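Esterase/lipase (Uncultured bacterium, PDB 3K6K) probably hydrolyses carboxylic ester bonds, as an alpha/beta-hydrolase-fold esterase related to hormone-sensitive lipase. Local coordinates at residues 84-89 with 115-120; 90-95 with 120-125; 136-141 with 173-178. All coordinates share one frame; numbering follows the deposited sequence.

Contact 1 of 3, residues 84-89 with 115-120; sequences LYFHGG and WSLDYR
His87 and Tyr119 both hold CG between the backbone N and the carbonyl carbon (chi1 71° and 65°), and these torsions lay the two rings over each other just past the ends of two neighbouring parallel strands. The strands, 82-86 and 113-117, are the outer members of a beta-alpha-beta unit of the alpha/beta hydrolase sheet, with helix 96-110 as the crossover. Two straight backbone bonds set the register: Tyr85 N gives its hydrogen to Trp115 O at 2.9 Å, and Tyr85 O takes that of Leu117 N. On one face of the sheet, under helix 129-145, Leu84 CD1 reaches Trp115 CB, and the Phe86 ring turns its edge to Leu117, CD1 of Phe86 lying 4.0 Å from Leu117 CB. Tyr85 and Ser116 occupy the other face, toward helix 96-110; the phenol of Tyr85 passes on to Asp156, which its OH meets in a hydrogen bond.

Beyond the strands the rings form an offset stack, planes 14° apart and centroids 4.4 Å apart, with Tyr119 CE2 over one imidazole face. Tyr119 OH donates to His87 O at 2.7 Å from above the carbonyl plane, so the bond and the stack together fix the phenol. His87 NE2, the other ring nitrogen, has a weak hydrogen bond to Ser93 O. The family's HGGG sequence, which begins at His87, usually shapes the oxyanion hole in hormone-sensitive lipase relatives, and probably does so here. Where the strands part, a water bridges them: it donates to Tyr85 O and to Leu117 O, accepts from Ser116 OG, and lies at the imidazole edge, 3.0 Å from His87 ND1.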
loop_
_atom_site.group_PDB
_atom_site.type_symbol
_atom_site.label_atom_id
_atom_site.label_comp_id
_atom_site.label_asym_id
_atom_site.label_seq_id
_atom_site.Cartn_x
_atom_site.Cartn_y
_atom_site.Cartn_z
ATOM N N LEU A 84 -8.701 -12.098 16.480
ATOM C CA LEU A 84 -7.749 -12.585 17.399
ATOM C C LEU A 84 -6.610 -11.562 17.369
ATOM O O LEU A 84 -5.954 -11.451 16.346
ATOM C CB LEU A 84 -7.246 -13.950 16.925
ATOM C CG LEU A 84 -6.113 -14.576 17.746
ATOM C CD1 LEU A 84 -6.508 -14.519 19.262
ATOM C CD2 LEU A 84 -5.800 -16.020 17.300
ATOM N N TYR A 85 -6.400 -10.840 18.484
ATOM C CA TYR A 85 -5.472 -9.697 18.548
ATOM C C TYR A 85 -4.129 -9.964 19.293
ATOM O O TYR A 85 -4.131 -10.460 20.421
ATOM C CB TYR A 85 -6.162 -8.429 19.115
ATOM C CG TYR A 85 -5.351 -7.177 18.843
ATOM C CD1 TYR A 85 -4.302 -6.804 19.688
ATOM C CD2 TYR A 85 -5.621 -6.374 17.708
ATOM C CE1 TYR A 85 -3.518 -5.671 19.387
ATOM C CE2 TYR A 85 -4.870 -5.261 17.406
ATOM C CZ TYR A 85 -3.811 -4.904 18.248
ATOM O OH TYR A 85 -3.039 -3.799 17.947
ATOM N N PHE A 86 -3.010 -9.559 18.697
ATOM C CA PHE A 86 -1.744 -9.621 19.397
ATOM C C PHE A 86 -1.156 -8.213 19.631
ATOM O O PHE A 86 -0.948 -7.480 18.694
ATOM C CB PHE A 86 -0.715 -10.496 18.645
ATOM C CG PHE A 86 -1.258 -11.774 18.125
ATOM C CD1 PHE A 86 -1.859 -12.697 18.977
ATOM C CD2 PHE A 86 -1.157 -12.087 16.770
ATOM C CE1 PHE A 86 -2.352 -13.899 18.485
ATOM C CE2 PHE A 86 -1.656 -13.301 16.253
ATOM C CZ PHE A 86 -2.252 -14.202 17.104
ATOM N N HIS A 87 -0.867 -7.847 20.876
ATOM C CA HIS A 87 -0.413 -6.502 21.213
ATOM C C HIS A 87 1.069 -6.321 20.859
ATOM O O HIS A 87 1.775 -7.269 20.645
ATOM C CB HIS A 87 -0.635 -6.240 22.724
ATOM C CG HIS A 87 0.291 -7.022 23.595
ATOM N ND1 HIS A 87 -0.051 -8.235 24.159
ATOM C CD2 HIS A 87 1.588 -6.814 23.908
ATOM C CE1 HIS A 87 0.977 -8.690 24.858
ATOM N NE2 HIS A 87 1.982 -7.852 24.707
ATOM N N GLY A 88 1.520 -5.087 20.775
ATOM C CA GLY A 88 2.900 -4.831 20.492
ATOM C C GLY A 88 3.605 -4.466 21.766
ATOM O O GLY A 88 2.993 -4.532 22.882
ATOM N N GLY A 89 4.892 -4.115 21.593
ATOM C CA GLY A 89 5.793 -3.799 22.694
ATOM C C GLY A 89 7.144 -4.500 22.561
ATOM O O GLY A 89 7.794 -4.855 23.561
ATOM N N TRP A 115 -10.418 -11.023 20.952
ATOM C CA TRP A 115 -9.788 -11.822 21.981
ATOM C C TRP A 115 -8.378 -11.293 21.960
ATOM O O TRP A 115 -7.649 -11.606 21.032
ATOM C CB TRP A 115 -9.698 -13.288 21.539
ATOM C CG TRP A 115 -11.033 -13.934 21.294
ATOM C CD1 TRP A 115 -11.858 -13.723 20.238
ATOM C CD2 TRP A 115 -11.698 -14.894 22.143
ATOM N NE1 TRP A 115 -12.990 -14.483 20.356
ATOM C CE2 TRP A 115 -12.921 -15.216 21.518
ATOM C CE3 TRP A 115 -11.372 -15.506 23.381
ATOM C CZ2 TRP A 115 -13.858 -16.123 22.090
ATOM C CZ3 TRP A 115 -12.274 -16.425 23.945
ATOM C CH2 TRP A 115 -13.516 -16.729 23.290
ATOM N N SER A 116 -8.012 -10.495 22.960
ATOM C CA SER A 116 -6.685 -9.920 23.011
ATOM C C SER A 116 -5.757 -10.822 23.798
ATOM O O SER A 116 -5.889 -11.004 25.036
ATOM C CB SER A 116 -6.725 -8.464 23.530
ATOM O OG SER A 116 -5.412 -7.903 23.559
ATOM N N LEU A 117 -4.821 -11.419 23.083
ATOM C CA LEU A 117 -4.066 -12.497 23.669
ATOM C C LEU A 117 -3.015 -11.987 24.603
ATOM O O LEU A 117 -2.341 -11.063 24.252
ATOM C CB LEU A 117 -3.411 -13.323 22.581
ATOM C CG LEU A 117 -2.829 -14.612 23.107
ATOM C CD1 LEU A 117 -3.988 -15.623 23.196
ATOM C CD2 LEU A 117 -1.669 -15.123 22.237
ATOM N N ASP A 118 -2.872 -12.589 25.794
ATOM C CA ASP A 118 -1.678 -12.354 26.651
ATOM C C ASP A 118 -0.567 -13.354 26.328
ATOM O O ASP A 118 -0.130 -14.125 27.193
ATOM C CB ASP A 118 -2.039 -12.394 28.163
ATOM C CG ASP A 118 -1.145 -11.498 29.041
ATOM O OD1 ASP A 118 0.059 -11.267 28.785
ATOM O OD2 ASP A 118 -1.685 -10.996 30.024
ATOM N N TYR A 119 -0.116 -13.379 25.072
ATOM C CA TYR A 119 1.003 -14.260 24.700
ATOM C C TYR A 119 2.181 -13.975 25.590
ATOM O O TYR A 119 2.261 -12.923 26.154
ATOM C CB TYR A 119 1.415 -14.102 23.222
ATOM C CG TYR A 119 1.972 -12.757 22.871
ATOM C CD1 TYR A 119 3.330 -12.489 23.026
ATOM C CD2 TYR A 119 1.159 -11.762 22.355
ATOM C CE1 TYR A 119 3.835 -11.237 22.708
ATOM C CE2 TYR A 119 1.663 -10.474 22.027
ATOM C CZ TYR A 119 2.979 -10.241 22.226
ATOM O OH TYR A 119 3.483 -9.022 21.896
ATOM N N ARG A 120 3.094 -14.936 25.689
ATOM C CA ARG A 120 4.263 -14.856 26.543
ATOM C C ARG A 120 5.306 -13.922 26.020
ATOM O O ARG A 120 5.682 -13.974 24.837
ATOM C CB ARG A 120 4.903 -16.249 26.738
ATOM C CG ARG A 120 4.499 -16.939 28.036
ATOM C CD ARG A 120 4.483 -18.452 28.008
ATOM N NE ARG A 120 5.233 -19.048 26.908
ATOM C CZ ARG A 120 4.778 -20.097 26.226
ATOM N NH1 ARG A 120 3.585 -20.573 26.536
ATOM N NH2 ARG A 120 5.468 -20.644 25.233
HETATM O O HOH W 1 -2.703 -8.871 22.915
#

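Contact 2 of 3, residues 90-95 with 120-125; sequences GYISGS and RLAPEN
Leu121 opens the contact by fitting its two methyl branches against the backbone of residues 91-94. With CG anti to the carbonyl carbon (chi1 -76°), the isobutyl group is carried across to the other loop: CD2 comes to rest by the carbonyl of Tyr91, 3.2 Å from its O, while CD1 reaches further along the chain to Ser93 CA at 3.4 Å and also touches Ile92 O. Leu121 thus meets main chain rather than other side chains here, and Arg42 of helix 38-49 lies against it from outside the two loops.

Ala122 follows with the sole hydrogen bond between the segments. Its N points at Tyr91 O over 3.0 Å, nearly straight at the hydrogen (169°) and close to the line of the carbonyl, so that Tyr91 O receives an N-H while the Leu121 CD2 methyl presses on it. The carbonyl of the same alanine faces back to Ile92, where CA makes a CH...O contact of 3.3 Å with Ala122 O and CG2 closes on the same oxygen at 3.4 Å. Both loops leave the C-terminal ends of strands, 82-86 and 113-117, the edge of an alpha/beta hydrolase sheet where the active site is built; 90-95 begins with the last glycine of the HGGG sequence, and the Tyr91 side chain turns away from 120-125 to stack on Tyr219.

Past Ala122 a cis peptide leads into Pro123, whose ring lies against Leu38 and Leu218. Glu124 makes a salt bridge with Arg42, the residue whose NE also binds Ile92 O. The chain then turns back on itself, and Asn125 N bonds to Leu121 O at 3.0 Å.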
loop_
_atom_site.group_PDB
_atom_site.type_symbol
_atom_site.label_atom_id
_atom_site.label_comp_id
_atom_site.label_asym_id
_atom_site.label_seq_id
_atom_site.Cartn_x
_atom_site.Cartn_y
_atom_site.Cartn_z
ATOM N N GLY A 90 7.592 -4.701 21.327
ATOM C CA GLY A 90 8.951 -5.169 21.119
ATOM C C GLY A 90 9.224 -6.605 21.522
ATOM O O GLY A 90 10.380 -6.976 21.688
ATOM N N TYR A 91 8.162 -7.399 21.656
ATOM C CA TYR A 91 8.191 -8.750 22.179
ATOM C C TYR A 91 8.601 -8.776 23.655
ATOM O O TYR A 91 8.747 -9.854 24.229
ATOM C CB TYR A 91 9.098 -9.656 21.376
ATOM C CG TYR A 91 8.671 -9.919 19.940
ATOM C CD1 TYR A 91 9.188 -9.175 18.877
ATOM C CD2 TYR A 91 7.769 -10.934 19.644
ATOM C CE1 TYR A 91 8.830 -9.459 17.562
ATOM C CE2 TYR A 91 7.398 -11.217 18.339
ATOM C CZ TYR A 91 7.915 -10.480 17.302
ATOM O OH TYR A 91 7.504 -10.792 15.996
ATOM N N ILE A 92 8.748 -7.619 24.303
ATOM C CA ILE A 92 9.213 -7.653 25.688
ATOM C C ILE A 92 8.284 -6.950 26.660
ATOM O O ILE A 92 8.535 -6.978 27.865
ATOM C CB ILE A 92 10.660 -7.093 25.859
ATOM C CG1 ILE A 92 10.728 -5.654 25.416
ATOM C CG2 ILE A 92 11.677 -7.876 25.024
ATOM C CD1 ILE A 92 11.965 -4.901 25.974
ATOM N N SER A 93 7.225 -6.317 26.164
ATOM C CA SER A 93 6.267 -5.645 27.015
ATOM C C SER A 93 4.913 -5.624 26.352
ATOM O O SER A 93 4.766 -6.067 25.218
ATOM C CB SER A 93 6.703 -4.230 27.270
ATOM O OG SER A 93 7.178 -3.650 26.062
ATOM N N GLY A 94 3.921 -5.116 27.070
ATOM C CA GLY A 94 2.659 -4.809 26.504
ATOM C C GLY A 94 1.735 -5.839 27.082
ATOM O O GLY A 94 2.218 -6.795 27.654
ATOM N N SER A 95 0.415 -5.678 26.915
ATOM C CA SER A 95 -0.502 -6.706 27.426
ATOM C C SER A 95 -1.882 -6.406 26.917
ATOM O O SER A 95 -2.136 -5.325 26.387
ATOM C CB SER A 95 -0.518 -6.644 28.954
ATOM O OG SER A 95 -1.128 -5.409 29.392
ATOM N N ARG A 120 3.094 -14.936 25.689
ATOM C CA ARG A 120 4.263 -14.856 26.543
ATOM C C ARG A 120 5.306 -13.922 26.020
ATOM O O ARG A 120 5.682 -13.974 24.837
ATOM C CB ARG A 120 4.903 -16.249 26.738
ATOM C CG ARG A 120 4.499 -16.939 28.036
ATOM C CD ARG A 120 4.483 -18.452 28.008
ATOM N NE ARG A 120 5.233 -19.048 26.908
ATOM C CZ ARG A 120 4.778 -20.097 26.226
ATOM N NH1 ARG A 120 3.585 -20.573 26.536
ATOM N NH2 ARG A 120 5.468 -20.644 25.233
ATOM N N LEU A 121 5.847 -13.139 26.949
ATOM C CA LEU A 121 6.917 -12.171 26.673
ATOM C C LEU A 121 8.323 -12.645 26.919
ATOM O O LEU A 121 8.526 -13.587 27.639
ATOM C CB LEU A 121 6.715 -10.949 27.559
ATOM C CG LEU A 121 5.605 -10.038 27.089
ATOM C CD1 LEU A 121 5.631 -8.839 28.023
ATOM C CD2 LEU A 121 5.852 -9.645 25.568
ATOM N N ALA A 122 9.295 -11.928 26.366
ATOM C CA ALA A 122 10.700 -12.156 26.604
ATOM C C ALA A 122 11.235 -10.999 27.471
ATOM O O ALA A 122 10.598 -9.950 27.531
ATOM C CB ALA A 122 11.423 -12.209 25.292
ATOM N N PRO A 123 12.398 -11.171 28.157
ATOM C CA PRO A 123 13.298 -12.303 28.119
ATOM C C PRO A 123 12.878 -13.495 28.987
ATOM O O PRO A 123 13.518 -14.544 28.914
ATOM C CB PRO A 123 14.604 -11.700 28.608
ATOM C CG PRO A 123 14.172 -10.781 29.660
ATOM C CD PRO A 123 12.862 -10.173 29.140
ATOM N N GLU A 124 11.802 -13.400 29.772
ATOM C CA GLU A 124 11.446 -14.606 30.514
ATOM C C GLU A 124 11.398 -15.734 29.488
ATOM O O GLU A 124 12.278 -16.594 29.484
ATOM C CB GLU A 124 10.201 -14.506 31.402
ATOM C CG GLU A 124 9.141 -13.498 30.995
ATOM C CD GLU A 124 9.478 -12.083 31.429
ATOM O OE1 GLU A 124 10.356 -11.448 30.791
ATOM O OE2 GLU A 124 8.861 -11.623 32.406
ATOM N N ASN A 125 10.474 -15.626 28.538
ATOM C CA ASN A 125 10.290 -16.609 27.520
ATOM C C ASN A 125 10.647 -16.067 26.130
ATOM O O ASN A 125 9.845 -15.341 25.544
ATOM C CB ASN A 125 8.846 -17.068 27.568
ATOM C CG ASN A 125 8.342 -17.317 29.002
ATOM O OD1 ASN A 125 7.898 -16.387 29.696
ATOM N ND2 ASN A 125 8.361 -18.571 29.421
#

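Contact 3 of 3, residues 136-141 with 173-178; sequences AAYRAL and DGLPMP
Tyr138 pushes its ring from helix 129-145 against the loop 173-178, and the close-packed part of the contact gathers around its hydroxyl. With CG anti to the backbone N (chi1 -180°), the phenol extends away from the helix, and OH donates to Pro176 O at 3.0 Å. That oxygen lies at the ring edge, in its plane, but the hydroxyl stands above the carbonyl plane, 53° out of it. Pro178 closes in obliquely: its CG is 3.3 Å from Tyr138 OH and 3.7 Å from CZ. Nearer the helix, Leu175 CD1 touches Tyr138 CD1, the two side chains running past one another in opposing senses.

The loop joins helix 158-172 to strand 180-184 of the alpha/beta hydrolase sheet, and Gly174, at positive phi, ends the helix in a Schellman motif before the chain runs alongside helix 129-145. Met167 and Ala170 of helix 158-172, with Ile151 and Ile153 of the sheet, also pack against the tyrosine. A phenylalanine in place of Tyr138 would probably leave Pro176 O without its hydroxyl donor and open a small gap beside Pro178.

Toward solvent the fit is looser. Arg139 bends at chi3, and Leu175 CD1 lies over one face of its guanidinium, toward the rim, while also touching Arg139 CB at 4.0 Å. Asp173 OD2 comes to the guanidinium edge but stays 4.1 Å from Arg139 NH1, too long for a salt bridge; the attraction between the two charges is probably weak.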
loop_
_atom_site.group_PDB
_atom_site.type_symbol
_atom_site.label_atom_id
_atom_site.label_comp_id
_atom_site.label_asym_id
_atom_site.label_seq_id
_atom_site.Cartn_x
_atom_site.Cartn_y
_atom_site.Cartn_z
ATOM N N ALA A 136 -1.424 -21.703 19.234
ATOM C CA ALA A 136 -2.282 -22.465 20.128
ATOM C C ALA A 136 -3.603 -21.742 20.270
ATOM O O ALA A 136 -4.650 -22.371 20.192
ATOM C CB ALA A 136 -1.621 -22.671 21.442
ATOM N N ALA A 137 -3.566 -20.406 20.392
ATOM C CA ALA A 137 -4.808 -19.637 20.569
ATOM C C ALA A 137 -5.714 -19.738 19.329
ATOM O O ALA A 137 -6.928 -19.963 19.424
ATOM C CB ALA A 137 -4.469 -18.189 20.884
ATOM N N TYR A 138 -5.100 -19.602 18.165
ATOM C CA TYR A 138 -5.798 -19.710 16.895
ATOM C C TYR A 138 -6.487 -21.065 16.763
ATOM O O TYR A 138 -7.684 -21.139 16.497
ATOM C CB TYR A 138 -4.813 -19.488 15.741
ATOM C CG TYR A 138 -5.467 -19.582 14.395
ATOM C CD1 TYR A 138 -4.955 -20.428 13.415
ATOM C CD2 TYR A 138 -6.604 -18.835 14.102
ATOM C CE1 TYR A 138 -5.516 -20.482 12.173
ATOM C CE2 TYR A 138 -7.220 -18.917 12.870
ATOM C CZ TYR A 138 -6.674 -19.746 11.908
ATOM O OH TYR A 138 -7.250 -19.808 10.676
ATOM N N ARG A 139 -5.726 -22.126 16.975
ATOM C CA ARG A 139 -6.261 -23.499 16.944
ATOM C C ARG A 139 -7.517 -23.555 17.826
ATOM O O ARG A 139 -8.619 -23.957 17.379
ATOM C CB ARG A 139 -5.186 -24.474 17.424
ATOM C CG ARG A 139 -5.426 -25.965 17.160
ATOM C CD ARG A 139 -4.122 -26.757 17.529
ATOM N NE ARG A 139 -3.788 -27.800 16.541
ATOM C CZ ARG A 139 -2.641 -27.898 15.835
ATOM N NH1 ARG A 139 -1.629 -27.017 15.950
ATOM N NH2 ARG A 139 -2.504 -28.919 14.992
ATOM N N ALA A 140 -7.379 -23.046 19.043
ATOM C CA ALA A 140 -8.494 -23.041 19.963
ATOM C C ALA A 140 -9.611 -22.170 19.486
ATOM O O ALA A 140 -10.784 -22.460 19.724
ATOM C CB ALA A 140 -8.030 -22.615 21.342
ATOM N N LEU A 141 -9.270 -21.081 18.812
ATOM C CA LEU A 141 -10.306 -20.174 18.336
ATOM C C LEU A 141 -11.083 -20.760 17.110
ATOM O O LEU A 141 -12.277 -20.487 16.906
ATOM C CB LEU A 141 -9.651 -18.778 18.091
ATOM C CG LEU A 141 -10.337 -17.575 17.447
ATOM C CD1 LEU A 141 -11.584 -17.064 18.201
ATOM C CD2 LEU A 141 -9.263 -16.476 17.312
ATOM N N ASP A 173 1.640 -26.246 10.014
ATOM C CA ASP A 173 0.923 -27.245 10.793
ATOM C C ASP A 173 -0.368 -27.738 10.184
ATOM O O ASP A 173 -0.991 -28.603 10.752
ATOM C CB ASP A 173 0.660 -26.722 12.212
ATOM C CG ASP A 173 1.951 -26.532 13.001
ATOM O OD1 ASP A 173 3.012 -26.816 12.416
ATOM O OD2 ASP A 173 1.918 -26.131 14.184
ATOM N N GLY A 174 -0.817 -27.193 9.069
ATOM C CA GLY A 174 -2.001 -27.753 8.447
ATOM C C GLY A 174 -3.316 -27.176 8.933
ATOM O O GLY A 174 -4.380 -27.784 8.743
ATOM N N LEU A 175 -3.267 -25.987 9.536
ATOM C CA LEU A 175 -4.480 -25.310 9.993
ATOM C C LEU A 175 -5.042 -24.455 8.855
ATOM O O LEU A 175 -4.276 -23.878 8.091
ATOM C CB LEU A 175 -4.145 -24.459 11.226
ATOM C CG LEU A 175 -4.171 -25.212 12.554
ATOM C CD1 LEU A 175 -3.738 -24.311 13.723
ATOM C CD2 LEU A 175 -5.602 -25.808 12.746
ATOM N N PRO A 176 -6.368 -24.356 8.740
ATOM C CA PRO A 176 -6.849 -23.491 7.654
ATOM C C PRO A 176 -6.392 -22.041 7.882
ATOM O O PRO A 176 -5.839 -21.748 8.949
ATOM C CB PRO A 176 -8.377 -23.598 7.730
ATOM C CG PRO A 176 -8.685 -24.179 9.076
ATOM C CD PRO A 176 -7.451 -24.896 9.576
ATOM N N MET A 177 -6.588 -21.174 6.879
ATOM C CA MET A 177 -6.224 -19.762 6.969
ATOM C C MET A 177 -7.470 -18.933 7.242
ATOM O O MET A 177 -8.537 -19.264 6.762
ATOM C CB MET A 177 -5.516 -19.273 5.707
ATOM C CG MET A 177 -4.082 -19.787 5.501
ATOM S SD MET A 177 -2.925 -19.380 6.833
ATOM C CE MET A 177 -1.387 -19.510 6.022
ATOM N N PRO A 178 -7.309 -17.829 7.998
ATOM C CA PRO A 178 -8.357 -16.948 8.416
ATOM C C PRO A 178 -8.858 -16.084 7.280
ATOM O O PRO A 178 -8.293 -16.098 6.215
ATOM C CB PRO A 178 -7.694 -16.064 9.460
ATOM C CG PRO A 178 -6.413 -16.693 9.803
ATOM C CD PRO A 178 -6.003 -17.459 8.591
#

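How the contacts relate
Contacts 1 and 2 are continuous, their centres 10 Å apart: each segment of contact 2 prolongs one of contact 1, Arg120 belongs to both, and His87 NE2 reaches Gly94 C at 3.1 Å. Contact 3 lies on the face of the sheet that carries Leu84 and Leu117, its centre about 15 Å from that of contact 1, which it meets through helix 129-145: Leu84 CB packs on Leu141 CD2 at 3.3 Å and Leu117 CD1 on Ala137 CB at 3.5 Å. Contacts 2 and 3 do not touch, their nearest atoms being about 8 Å apart. A probable Ser157-His281-Glu251 triad lies on the side of contacts 1 and 2, with Gly88 touching its residues and Tyr91 near them.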